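Local coordinates for protein UDP-glucose 4-epimerase (Campylobacter jejuni subsp. jejuni serotype O:2, PDB 7K3P) that interconverts UDP-glucose and UDP-galactose, and probably their N-acetylated counterparts, by inverting the sugar at C4 with the aid of bound NAD, at residues I122-C125 against L126-V130; M168-E171 against V172-A176. The protein carries 2 engineered substitutions. All coordinates share one frame; numbering follows the deposited sequence.

Overall arrangement
Both contacts are local, within two neighbouring helices of the NAD-binding Rossmann domain, and both touch the second subunit. Contact 1 closes helix 107-127 and turns into the loop after it. It is only partly buried, with Q127 and G129 exposed, and its chemistry is that of a helix end: carbonyls taken up by a hydroxyl and by amides at and beyond the last turn. Contact 2 lies inside helix 161-179, is largely buried, and adds charged side chains to regular helical backbone bonds. The helices meet where I122 packs on V172, L173 and A176, and L126 on A176, with I122 CD1 3.5 Å from L173 CD2.

Contact 1. Residues I122-C125 against L126-V130; sequences IETC and LQTGV
Q127 reaches back along the helix over E123, one turn earlier. Its CB lies near E123 O, and its CG comes closer to that oxygen, at 3.4 Å. With CG anti to its own carbonyl carbon (chi1 -77°) and the chain extended beyond, the amide carbon CD is brought beside E123 CG. At the tip, NE2 stands 3.8 Å from E123 CG, against the aliphatic part of the glutamate. The amide and carboxylate planes are nearly parallel, 8° apart, although the two chains run at a slant to each other.

Just past this pair along the chain the helix ends in a Schellman-like turn. V130 N donates to C125 O at 2.9 Å, the six-to-one bond that closes the turn, and G129 has positive phi. The accompanying apolar contact is present too: C125 CB meets V130 CB at 3.8 Å, and C125 SG lies alongside the same valine. T128 adds a side-chain bond, its OG1 donating to T124 O at 2.7 Å from 32° off the carbonyl plane. That oxygen also takes weak bonds from the amides of Q127 and T128, whereas the hydroxyl of T124 turns back to N120 O.

In the fold, T124, T128 and V130 face F83 of helix 76-86, and C125 rests on F133 of strand 132-136. On another side I122 and L126 pack against helix 161-179 and against L108 of the second subunit.

Contact 2. Residues M168-E171 against V172-A176; sequences MSEE and VLRDA
E170 and R174, one turn apart, are paired as a salt bridge, OE1 to NH2, but the two atoms are modelled too close together, so the detail of that pairing is doubtful. E170 OE2 is hydrogen-bonded to S137 OG, and OE1, its exact place less sure, is also paired with R189. The segment is plain alpha-helix, the middle of helix 161-179 of the Rossmann fold. In epimerases of this family that helix and helix 107-127 pair with their mates in the second subunit as a four-helix bundle, and here D175, at the subunit face, sends OD1 to R164 and OD2 to Y111 OH, both of the second subunit.

Four backbone bonds carry the helix through. L173 N donates to S169 O at 2.9 Å and nearly straight, 164°; V172, R174 and D175 bond in the same way to M168, E170 and E171.

Farther out, E170 CB lies over one face of the R174 guanidinium, 3.5 Å from R174 NH1. E171 approaches obliquely, its CG 4.1 Å from R174 NH1. L173 turns inward to F133 and F135 of strand 132-136, while M168 meets E171 of the second subunit. V172 has CG1 anti to its backbone N (chi1 177°), which leaves CG2 against the carbonyl one turn back, 3.3 Å from M168 O.

Contact 1. Residues I122-C125 against L126-V130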
loop_
_atom_site.group_PDB
_atom_site.type_symbol
_atom_site.label_atom_id
_atom_site.label_comp_id
_atom_site.label_asym_id
_atom_site.label_seq_id
_atom_site.Cartn_x
_atom_site.Cartn_y
_atom_site.Cartn_z
ATOM N N ILE A 122 -11.864 -5.363 -2.532
ATOM C CA ILE A 122 -12.131 -5.584 -1.112
ATOM C C ILE A 122 -13.269 -4.708 -0.608
ATOM O O ILE A 122 -14.176 -5.199 0.092
ATOM C CB ILE A 122 -10.871 -5.372 -0.252
ATOM C CG1 ILE A 122 -9.828 -6.445 -0.582
ATOM C CG2 ILE A 122 -11.220 -5.395 1.245
ATOM C CD1 ILE A 122 -8.378 -6.050 -0.151
ATOM N N GLU A 123 -13.239 -3.417 -0.948
ATOM C CA GLU A 123 -14.341 -2.542 -0.541
ATOM C C GLU A 123 -15.681 -3.085 -1.033
ATOM O O GLU A 123 -16.667 -3.081 -0.295
ATOM C CB GLU A 123 -14.156 -1.107 -1.036
ATOM C CG GLU A 123 -15.306 -0.201 -0.575
ATOM C CD GLU A 123 -15.103 1.247 -0.969
ATOM O OE1 GLU A 123 -15.119 1.536 -2.184
ATOM O OE2 GLU A 123 -14.925 2.088 -0.061
ATOM N N THR A 124 -15.695 -3.573 -2.271
ATOM C CA THR A 124 -16.900 -4.129 -2.887
ATOM C C THR A 124 -17.356 -5.421 -2.178
ATOM O O THR A 124 -18.558 -5.640 -1.981
ATOM C CB THR A 124 -16.663 -4.395 -4.388
ATOM O OG1 THR A 124 -16.442 -3.144 -5.057
ATOM C CG2 THR A 124 -17.858 -5.086 -5.015
ATOM N N CYS A 125 -16.402 -6.278 -1.800
ATOM C CA CYS A 125 -16.732 -7.480 -1.026
ATOM C C CYS A 125 -17.454 -7.072 0.242
ATOM O O CYS A 125 -18.503 -7.624 0.582
ATOM C CB CYS A 125 -15.465 -8.313 -0.688
ATOM S SG CYS A 125 -14.833 -9.184 -2.110
ATOM N N LEU A 126 -16.905 -6.081 0.929
ATOM C CA LEU A 126 -17.469 -5.624 2.194
ATOM C C LEU A 126 -18.884 -5.058 2.024
ATOM O O LEU A 126 -19.747 -5.250 2.886
ATOM C CB LEU A 126 -16.564 -4.561 2.827
ATOM C CG LEU A 126 -15.247 -5.004 3.481
ATOM C CD1 LEU A 126 -14.393 -3.784 3.872
ATOM C CD2 LEU A 126 -15.522 -5.880 4.718
ATOM N N GLN A 127 -19.114 -4.355 0.914
ATOM C CA GLN A 127 -20.389 -3.677 0.692
ATOM C C GLN A 127 -21.492 -4.646 0.290
ATOM O O GLN A 127 -22.661 -4.363 0.484
ATOM C CB GLN A 127 -20.233 -2.564 -0.363
ATOM C CG GLN A 127 -19.554 -1.313 0.205
ATOM C CD GLN A 127 -19.248 -0.253 -0.851
ATOM O OE1 GLN A 127 -19.328 -0.504 -2.059
ATOM N NE2 GLN A 127 -18.877 0.937 -0.391
ATOM N N THR A 128 -21.104 -5.780 -0.279
ATOM C CA THR A 128 -22.051 -6.724 -0.863
ATOM C C THR A 128 -22.072 -8.093 -0.165
ATOM O O THR A 128 -22.601 -9.064 -0.720
ATOM C CB THR A 128 -21.764 -6.932 -2.350
ATOM O OG1 THR A 128 -20.456 -7.502 -2.507
ATOM C CG2 THR A 128 -21.826 -5.586 -3.088
ATOM N N GLY A 129 -21.490 -8.167 1.033
ATOM C CA GLY A 129 -21.537 -9.387 1.835
ATOM C C GLY A 129 -20.698 -10.572 1.361
ATOM O O GLY A 129 -21.018 -11.744 1.651
ATOM N N VAL A 130 -19.627 -10.297 0.623
ATOM C CA VAL A 130 -18.719 -11.368 0.249
ATOM C C VAL A 130 -17.757 -11.442 1.415
ATOM O O VAL A 130 -16.916 -10.546 1.602
ATOM C CB VAL A 130 -17.969 -11.084 -1.052
ATOM C CG1 VAL A 130 -17.204 -12.315 -1.478
ATOM C CG2 VAL A 130 -18.943 -10.685 -2.164
#

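Contact 2. Residues M168-E171 against V172-A176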
loop_
_atom_site.group_PDB
_atom_site.type_symbol
_atom_site.label_atom_id
_atom_site.label_comp_id
_atom_site.label_asym_id
_atom_site.label_seq_id
_atom_site.Cartn_x
_atom_site.Cartn_y
_atom_site.Cartn_z
ATOM N N MET A 168 0.953 -4.602 0.249
ATOM C CA MET A 168 -0.037 -3.572 0.499
ATOM C C MET A 168 -1.456 -4.151 0.495
ATOM O O MET A 168 -2.267 -3.807 1.359
ATOM C CB MET A 168 0.090 -2.456 -0.531
ATOM C CG MET A 168 1.350 -1.594 -0.354
ATOM S SD MET A 168 1.390 -0.304 -1.619
ATOM C CE MET A 168 3.004 0.411 -1.279
ATOM N N SER A 169 -1.760 -5.023 -0.464
ATOM C CA SER A 169 -3.092 -5.647 -0.483
ATOM C C SER A 169 -3.312 -6.541 0.738
ATOM O O SER A 169 -4.415 -6.566 1.291
ATOM C CB SER A 169 -3.371 -6.409 -1.781
ATOM O OG SER A 169 -3.561 -5.506 -2.855
ATOM N N GLU A 170 -2.269 -7.253 1.173
ATOM C CA GLU A 170 -2.364 -8.043 2.410
ATOM C C GLU A 170 -2.761 -7.158 3.577
ATOM O O GLU A 170 -3.583 -7.545 4.411
ATOM C CB GLU A 170 -1.026 -8.719 2.758
ATOM C CG GLU A 170 -0.651 -9.905 1.891
ATOM C CD GLU A 170 0.448 -10.776 2.537
ATOM O OE1 GLU A 170 0.577 -10.735 3.779
ATOM O OE2 GLU A 170 1.162 -11.502 1.808
ATOM N N GLU A 171 -2.154 -5.975 3.648
ATOM C CA GLU A 171 -2.381 -5.085 4.780
ATOM C C GLU A 171 -3.786 -4.499 4.758
ATOM O O GLU A 171 -4.393 -4.264 5.822
ATOM C CB GLU A 171 -1.317 -3.981 4.839
ATOM C CG GLU A 171 0.099 -4.553 5.036
ATOM C CD GLU A 171 1.170 -3.478 5.166
ATOM O OE1 GLU A 171 0.865 -2.295 4.906
ATOM O OE2 GLU A 171 2.322 -3.822 5.538
ATOM N N VAL A 172 -4.301 -4.259 3.556
ATOM C CA VAL A 172 -5.689 -3.810 3.416
ATOM C C VAL A 172 -6.633 -4.928 3.880
ATOM O O VAL A 172 -7.598 -4.674 4.603
ATOM C CB VAL A 172 -6.015 -3.367 1.977
ATOM C CG1 VAL A 172 -7.508 -2.958 1.843
ATOM C CG2 VAL A 172 -5.116 -2.190 1.563
ATOM N N LEU A 173 -6.346 -6.168 3.484
ATOM C CA LEU A 173 -7.167 -7.287 3.938
ATOM C C LEU A 173 -7.185 -7.394 5.461
ATOM O O LEU A 173 -8.247 -7.606 6.057
ATOM C CB LEU A 173 -6.713 -8.608 3.314
ATOM C CG LEU A 173 -7.052 -8.836 1.853
ATOM C CD1 LEU A 173 -6.292 -10.055 1.333
ATOM C CD2 LEU A 173 -8.576 -9.031 1.676
ATOM N N ARG A 174 -6.021 -7.235 6.090
ATOM C CA ARG A 174 -5.923 -7.269 7.554
ATOM C C ARG A 174 -6.758 -6.183 8.220
ATOM O O ARG A 174 -7.476 -6.460 9.187
ATOM C CB ARG A 174 -4.457 -7.172 8.029
ATOM C CG ARG A 174 -3.710 -8.512 8.063
ATOM C CD ARG A 174 -2.163 -8.364 7.939
ATOM N NE ARG A 174 -1.711 -9.521 7.180
ATOM C CZ ARG A 174 -0.694 -9.581 6.335
ATOM N NH1 ARG A 174 0.102 -8.540 6.097
ATOM N NH2 ARG A 174 -0.469 -10.740 5.727
ATOM N N ASP A 175 -6.665 -4.949 7.722
ATOM C CA ASP A 175 -7.468 -3.856 8.283
ATOM C C ASP A 175 -8.967 -4.055 8.031
ATOM O O ASP A 175 -9.790 -3.711 8.877
ATOM C CB ASP A 175 -7.022 -2.484 7.747
ATOM C CG ASP A 175 -5.796 -1.958 8.455
ATOM O OD1 ASP A 175 -5.499 -2.479 9.544
ATOM O OD2 ASP A 175 -5.129 -1.025 7.937
ATOM N N ALA A 176 -9.309 -4.605 6.870
ATOM C CA ALA A 176 -10.704 -4.875 6.538
ATOM C C ALA A 176 -11.312 -5.864 7.545
ATOM O O ALA A 176 -12.419 -5.656 8.046
ATOM C CB ALA A 176 -10.822 -5.414 5.136
#